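Local coordinates for protein E1 (Kluyveromyces marxianus, PDB 3VX6) that acts as the N-terminal part of the E1-like enzyme Atg7, which activates ATG12 for conjugation to ATG5 and ATG8 for conjugation to phosphatidylethanolamine in autophagy, at residues Ser17-Ser22 / Phe136-Cys141; Gly81-Phe86 / Met125-Asp130. All blocks are in the same frame, centred on the assembly; numbering follows the deposited sequence.

Contact 1. Residues Ser17-Ser22 / Phe136-Cys141; sequences SFVDSS and FYYWIC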
loop_
_atom_site.group_PDB
_atom_site.type_symbol
_atom_site.label_atom_id
_atom_site.label_comp_id
_atom_site.label_asym_id
_atom_site.label_seq_id
_atom_site.Cartn_x
_atom_site.Cartn_y
_atom_site.Cartn_z
ATOM N N SER A 17 -3.188 -6.159 -8.728
ATOM C CA SER A 17 -1.942 -6.781 -9.120
ATOM C C SER A 17 -1.898 -7.071 -10.609
ATOM O O SER A 17 -2.923 -7.280 -11.274
ATOM C CB SER A 17 -1.699 -8.073 -8.332
ATOM O OG SER A 17 -2.597 -9.099 -8.705
ATOM N N PHE A 18 -0.685 -7.051 -11.131
ATOM C CA PHE A 18 -0.445 -7.345 -12.525
ATOM C C PHE A 18 0.849 -8.078 -12.543
ATOM O O PHE A 18 1.920 -7.472 -12.626
ATOM C CB PHE A 18 -0.343 -6.073 -13.350
ATOM C CG PHE A 18 -1.653 -5.617 -13.871
ATOM C CD1 PHE A 18 -2.249 -6.290 -14.931
ATOM C CD2 PHE A 18 -2.330 -4.574 -13.261
ATOM C CE1 PHE A 18 -3.504 -5.937 -15.379
ATOM C CE2 PHE A 18 -3.585 -4.210 -13.696
ATOM C CZ PHE A 18 -4.181 -4.894 -14.762
ATOM N N VAL A 19 0.750 -9.394 -12.422
ATOM C CA VAL A 19 1.945 -10.202 -12.419
ATOM C C VAL A 19 2.155 -10.831 -13.788
ATOM O O VAL A 19 1.521 -11.828 -14.150
ATOM C CB VAL A 19 1.883 -11.278 -11.315
ATOM C CG1 VAL A 19 1.537 -10.627 -9.991
ATOM C CG2 VAL A 19 0.852 -12.328 -11.654
ATOM N N ASP A 20 3.033 -10.207 -14.560
ATOM C CA ASP A 20 3.371 -10.716 -15.873
ATOM C C ASP A 20 4.003 -12.080 -15.608
ATOM O O ASP A 20 4.640 -12.279 -14.566
ATOM C CB ASP A 20 4.387 -9.797 -16.562
ATOM C CG ASP A 20 4.678 -10.217 -17.992
ATOM O OD1 ASP A 20 5.136 -11.364 -18.201
ATOM O OD2 ASP A 20 4.443 -9.399 -18.910
ATOM N N SER A 21 3.820 -13.018 -16.535
ATOM C CA SER A 21 4.397 -14.345 -16.362
ATOM C C SER A 21 5.887 -14.191 -16.076
ATOM O O SER A 21 6.491 -15.050 -15.434
ATOM C CB SER A 21 4.182 -15.203 -17.615
ATOM O OG SER A 21 4.951 -14.730 -18.706
ATOM N N SER A 22 6.457 -13.073 -16.522
ATOM C CA SER A 22 7.872 -12.787 -16.323
ATOM C C SER A 22 8.244 -12.623 -14.856
ATOM O O SER A 22 9.427 -12.639 -14.509
ATOM C CB SER A 22 8.272 -11.526 -17.080
ATOM O OG SER A 22 7.749 -10.369 -16.471
ATOM N N PHE A 136 1.391 -21.372 -10.788
ATOM C CA PHE A 136 1.809 -20.432 -9.758
ATOM C C PHE A 136 0.670 -19.832 -8.975
ATOM O O PHE A 136 -0.027 -18.962 -9.470
ATOM C CB PHE A 136 2.621 -19.317 -10.392
ATOM C CG PHE A 136 3.835 -19.807 -11.091
ATOM C CD1 PHE A 136 5.083 -19.744 -10.475
ATOM C CD2 PHE A 136 3.732 -20.391 -12.349
ATOM C CE1 PHE A 136 6.211 -20.258 -11.098
ATOM C CE2 PHE A 136 4.853 -20.909 -12.980
ATOM C CZ PHE A 136 6.097 -20.842 -12.352
ATOM N N TYR A 137 0.503 -20.296 -7.742
ATOM C CA TYR A 137 -0.535 -19.802 -6.857
ATOM C C TYR A 137 0.030 -18.599 -6.096
ATOM O O TYR A 137 1.131 -18.663 -5.560
ATOM C CB TYR A 137 -0.928 -20.901 -5.875
ATOM C CG TYR A 137 -1.288 -22.210 -6.545
ATOM C CD1 TYR A 137 -2.609 -22.663 -6.581
ATOM C CD2 TYR A 137 -0.310 -22.987 -7.177
ATOM C CE1 TYR A 137 -2.949 -23.858 -7.232
ATOM C CE2 TYR A 137 -0.640 -24.183 -7.834
ATOM C CZ TYR A 137 -1.959 -24.606 -7.857
ATOM O OH TYR A 137 -2.289 -25.757 -8.527
ATOM N N TYR A 138 -0.697 -17.489 -6.065
ATOM C CA TYR A 138 -0.213 -16.333 -5.328
ATOM C C TYR A 138 -1.331 -15.481 -4.786
ATOM O O TYR A 138 -2.486 -15.589 -5.203
ATOM C CB TYR A 138 0.686 -15.457 -6.180
ATOM C CG TYR A 138 0.001 -14.851 -7.364
ATOM C CD1 TYR A 138 -0.395 -15.646 -8.432
ATOM C CD2 TYR A 138 -0.210 -13.471 -7.444
ATOM C CE1 TYR A 138 -0.977 -15.095 -9.556
ATOM C CE2 TYR A 138 -0.793 -12.899 -8.571
ATOM C CZ TYR A 138 -1.174 -13.722 -9.627
ATOM O OH TYR A 138 -1.747 -13.197 -10.765
ATOM N N TRP A 139 -0.963 -14.623 -3.846
ATOM C CA TRP A 139 -1.910 -13.745 -3.215
ATOM C C TRP A 139 -1.189 -12.497 -2.756
ATOM O O TRP A 139 -0.244 -12.563 -1.964
ATOM C CB TRP A 139 -2.532 -14.444 -2.022
ATOM C CG TRP A 139 -3.891 -13.954 -1.717
ATOM C CD1 TRP A 139 -4.496 -12.839 -2.219
ATOM C CD2 TRP A 139 -4.843 -14.572 -0.851
ATOM N NE1 TRP A 139 -5.767 -12.729 -1.722
ATOM C CE2 TRP A 139 -6.007 -13.781 -0.879
ATOM C CE3 TRP A 139 -4.823 -15.722 -0.051
ATOM C CZ2 TRP A 139 -7.145 -14.101 -0.138
ATOM C CZ3 TRP A 139 -5.956 -16.039 0.684
ATOM C CH2 TRP A 139 -7.102 -15.230 0.635
ATOM N N ILE A 140 -1.629 -11.352 -3.261
ATOM C CA ILE A 140 -1.009 -10.100 -2.883
ATOM C C ILE A 140 -1.940 -9.344 -1.962
ATOM O O ILE A 140 -3.165 -9.479 -2.050
ATOM C CB ILE A 140 -0.703 -9.231 -4.110
ATOM C CG1 ILE A 140 0.187 -10.008 -5.082
ATOM C CG2 ILE A 140 -0.014 -7.948 -3.677
ATOM C CD1 ILE A 140 0.563 -9.242 -6.342
ATOM N N CYS A 141 -1.345 -8.574 -1.056
ATOM C CA CYS A 141 -2.102 -7.758 -0.123
ATOM C C CYS A 141 -1.303 -6.501 0.153
ATOM O O CYS A 141 -0.075 -6.509 0.133
ATOM C CB CYS A 141 -2.358 -8.494 1.196
ATOM S SG CYS A 141 -0.981 -8.502 2.379
#
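Ser17 OG, at the edge of the Tyr138 ring and 4.2 Å from Tyr138 CE2, is held from outside the two segments: it is hydrogen-bonded to Glu263 OE2 and weakly to Lys273 NZ. A chi1 of 70° sets OG between the backbone N and the carbonyl carbon, which brings it to that ring edge, near the ring plane. The methylene beside this buried hydroxyl is left to meet the hydrocarbon of Ile140.

The rest of the contact is apolar. Ile140 runs its longer branch out straight (chi2 -180°), and its terminal CD1 arrives at Ser17 CB, while the same methyl lies 4.0 Å from Val19 CG1, the two side chains passing side by side while pointing opposite ways. Val19 and Tyr138 reach toward each other from their two strands, with Val19 CG1 3.6 Å from Tyr138 CE2. The phenol end of the ring is modelled implausibly close to the second valine methyl, so the detail there is doubtful.

The backbones are too far apart to pair: the short strand axes approach to 9.1 Å and are inclined at 143°. The gap widens along the chain, from 7.1 Å between Ser17 CA and Ile140 CA to 9.6 Å between Val19 CA and Tyr138 CA, and the bulkier aromatic stands at the wider end. Only 177 Å² is buried, and four residues, Ser17, Val19, Tyr138 and Ile140, make the contact.

Strand 16-19 pairs in parallel with strand 59-62, whose Leu62 touches both Val19 and Ile140. Strand 135-144 belongs to the larger mixed sheet, where it pairs antiparallel with 123-130, 260-262 and 273-275, and Phe24 of helix 21-33 meets the Tyr138 ring edge-to-face.

Contact 2. Residues Gly81-Phe86 / Met125-Asp130; sequences GYLLNF and MISFAD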
loop_
_atom_site.group_PDB
_atom_site.type_symbol
_atom_site.label_atom_id
_atom_site.label_comp_id
_atom_site.label_asym_id
_atom_site.label_seq_id
_atom_site.Cartn_x
_atom_site.Cartn_y
_atom_site.Cartn_z
ATOM N N GLY A 81 7.818 -3.632 -1.679
ATOM C CA GLY A 81 6.872 -4.623 -1.216
ATOM C C GLY A 81 7.659 -5.810 -0.727
ATOM O O GLY A 81 8.889 -5.765 -0.686
ATOM N N TYR A 82 6.960 -6.872 -0.354
ATOM C CA TYR A 82 7.620 -8.066 0.127
ATOM C C TYR A 82 6.894 -9.304 -0.366
ATOM O O TYR A 82 5.666 -9.338 -0.446
ATOM C CB TYR A 82 7.696 -8.052 1.668
ATOM C CG TYR A 82 8.487 -6.870 2.212
ATOM C CD1 TYR A 82 9.879 -6.786 2.042
ATOM C CD2 TYR A 82 7.831 -5.787 2.810
ATOM C CE1 TYR A 82 10.593 -5.645 2.445
ATOM C CE2 TYR A 82 8.529 -4.645 3.215
ATOM C CZ TYR A 82 9.902 -4.574 3.029
ATOM O OH TYR A 82 10.560 -3.416 3.407
ATOM N N LEU A 83 7.665 -10.318 -0.729
ATOM C CA LEU A 83 7.078 -11.561 -1.187
ATOM C C LEU A 83 7.380 -12.670 -0.185
ATOM O O LEU A 83 8.449 -12.718 0.402
ATOM C CB LEU A 83 7.617 -11.935 -2.570
ATOM C CG LEU A 83 7.354 -13.366 -3.064
ATOM C CD1 LEU A 83 5.878 -13.592 -3.306
ATOM C CD2 LEU A 83 8.151 -13.601 -4.345
ATOM N N LEU A 84 6.401 -13.533 0.033
ATOM C CA LEU A 84 6.564 -14.663 0.919
ATOM C C LEU A 84 6.123 -15.874 0.095
ATOM O O LEU A 84 4.971 -16.288 0.152
ATOM C CB LEU A 84 5.680 -14.528 2.158
ATOM C CG LEU A 84 6.043 -15.430 3.351
ATOM C CD1 LEU A 84 4.768 -15.802 4.078
ATOM C CD2 LEU A 84 6.762 -16.691 2.912
ATOM N N ASN A 85 7.042 -16.428 -0.686
ATOM C CA ASN A 85 6.723 -17.586 -1.498
ATOM C C ASN A 85 6.832 -18.890 -0.708
ATOM O O ASN A 85 7.936 -19.324 -0.357
ATOM C CB ASN A 85 7.657 -17.679 -2.705
ATOM C CG ASN A 85 7.333 -18.876 -3.589
ATOM O OD1 ASN A 85 6.289 -18.902 -4.243
ATOM N ND2 ASN A 85 8.214 -19.881 -3.594
ATOM N N PHE A 86 5.685 -19.510 -0.442
ATOM C CA PHE A 86 5.633 -20.786 0.262
ATOM C C PHE A 86 6.197 -21.900 -0.627
ATOM O O PHE A 86 6.127 -21.835 -1.862
ATOM C CB PHE A 86 4.194 -21.095 0.663
ATOM C CG PHE A 86 3.686 -20.204 1.740
ATOM C CD1 PHE A 86 4.175 -20.320 3.038
ATOM C CD2 PHE A 86 2.773 -19.195 1.453
ATOM C CE1 PHE A 86 3.766 -19.445 4.037
ATOM C CE2 PHE A 86 2.358 -18.315 2.436
ATOM C CZ PHE A 86 2.859 -18.441 3.738
ATOM N N MET A 125 3.213 -10.197 -0.815
ATOM C CA MET A 125 2.662 -11.221 -1.669
ATOM C C MET A 125 3.036 -12.575 -1.118
ATOM O O MET A 125 4.169 -12.785 -0.734
ATOM C CB MET A 125 3.221 -11.066 -3.087
ATOM C CG MET A 125 2.682 -12.070 -4.075
ATOM S SD MET A 125 3.399 -11.861 -5.709
ATOM C CE MET A 125 3.632 -13.578 -6.149
ATOM N N ILE A 126 2.074 -13.476 -1.018
ATOM C CA ILE A 126 2.401 -14.818 -0.580
ATOM C C ILE A 126 2.161 -15.610 -1.845
ATOM O O ILE A 126 1.302 -15.258 -2.657
ATOM C CB ILE A 126 1.500 -15.345 0.559
ATOM C CG1 ILE A 126 0.020 -15.204 0.185
ATOM C CG2 ILE A 126 1.867 -14.635 1.863
ATOM C CD1 ILE A 126 -0.945 -15.876 1.160
ATOM N N SER A 127 2.933 -16.660 -2.049
ATOM C CA SER A 127 2.761 -17.428 -3.260
ATOM C C SER A 127 3.297 -18.825 -3.124
ATOM O O SER A 127 3.936 -19.184 -2.137
ATOM C CB SER A 127 3.466 -16.732 -4.436
ATOM O OG SER A 127 4.873 -16.639 -4.241
ATOM N N PHE A 128 2.989 -19.619 -4.131
ATOM C CA PHE A 128 3.452 -20.975 -4.214
ATOM C C PHE A 128 3.726 -21.155 -5.675
ATOM O O PHE A 128 2.808 -21.136 -6.502
ATOM C CB PHE A 128 2.397 -21.980 -3.785
ATOM C CG PHE A 128 2.813 -23.398 -4.034
ATOM C CD1 PHE A 128 1.984 -24.272 -4.733
ATOM C CD2 PHE A 128 4.059 -23.850 -3.601
ATOM C CE1 PHE A 128 2.389 -25.570 -4.997
ATOM C CE2 PHE A 128 4.470 -25.144 -3.862
ATOM C CZ PHE A 128 3.631 -26.009 -4.562
ATOM N N ALA A 129 5.001 -21.279 -5.999
ATOM C CA ALA A 129 5.395 -21.475 -7.373
ATOM C C ALA A 129 5.570 -22.971 -7.520
ATOM O O ALA A 129 6.525 -23.552 -6.993
ATOM C CB ALA A 129 6.694 -20.745 -7.662
ATOM N N ASP A 130 4.607 -23.597 -8.190
ATOM C CA ASP A 130 4.654 -25.033 -8.431
ATOM C C ASP A 130 5.451 -25.228 -9.707
ATOM O O ASP A 130 4.895 -25.354 -10.794
ATOM C CB ASP A 130 3.248 -25.601 -8.606
ATOM C CG ASP A 130 3.254 -27.102 -8.776
ATOM O OD1 ASP A 130 2.154 -27.695 -8.858
ATOM O OD2 ASP A 130 4.363 -27.686 -8.825
#
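Four backbone hydrogen bonds join Gly81-Phe86 to Met125-Asp130 in parallel register. Met125 N donates to Tyr82 O (2.6 Å) and Ser127 N to Leu84 O (3.0 Å); in return Leu84 N and Phe86 N donate to Met125 O and Ser127 O.

One polar side-chain bond adds to the ladder. Asn85, its CG anti to the backbone N (chi1 -179°), presents OD1 to Ser127 OG at 2.7 Å, with the hydroxyl in the carbonyl plane on a lone pair, while Asn85 ND2 is hydrogen-bonded to Asp40 OD2. A leucine here would probably leave Ser127 OG and Asp40 without these buried partners.

Strands 78-86 and 123-130 form a beta-alpha-beta crossover, being parallel neighbours connected through helices 89-94 and 97-114.

Apolar contacts occur on both faces. On the one carrying Asn85 and Ser127, which helix 21-33 covers, Leu83 CD1 sits 3.6 Å from Met125 CG and lies alongside the methionine chain. On the other, Leu84 CB meets Ile126 CG2 at 3.8 Å, and Phe86 brings CE2 to 3.6 Å from Ile126 CB. Phe92 of helix 89-94 touches Phe86, Ile126 and Phe128 on this face.

Starting from the N terminus, strand 16-19 and the first turn of helix 21-33 supply the early half of contact 1, whose partner on strand 135-144 comes only after 113 intervening residues. Contact 2 falls wholly within that span and closes a shorter, largely helical excursion of 38 residues, so the two loops nest and do not cross. Strands 123-130 and 135-144 follow each other and pair antiparallel, with probable hydrogen bonds from Phe128 N to Tyr137 O and from Trp139 N to Ile126 O. Met125 CG also packs on Ile140 CG1. The small parallel sheet, the crossover and the antiparallel pair are thereby tied together, the contact centres lying about 9 Å apart.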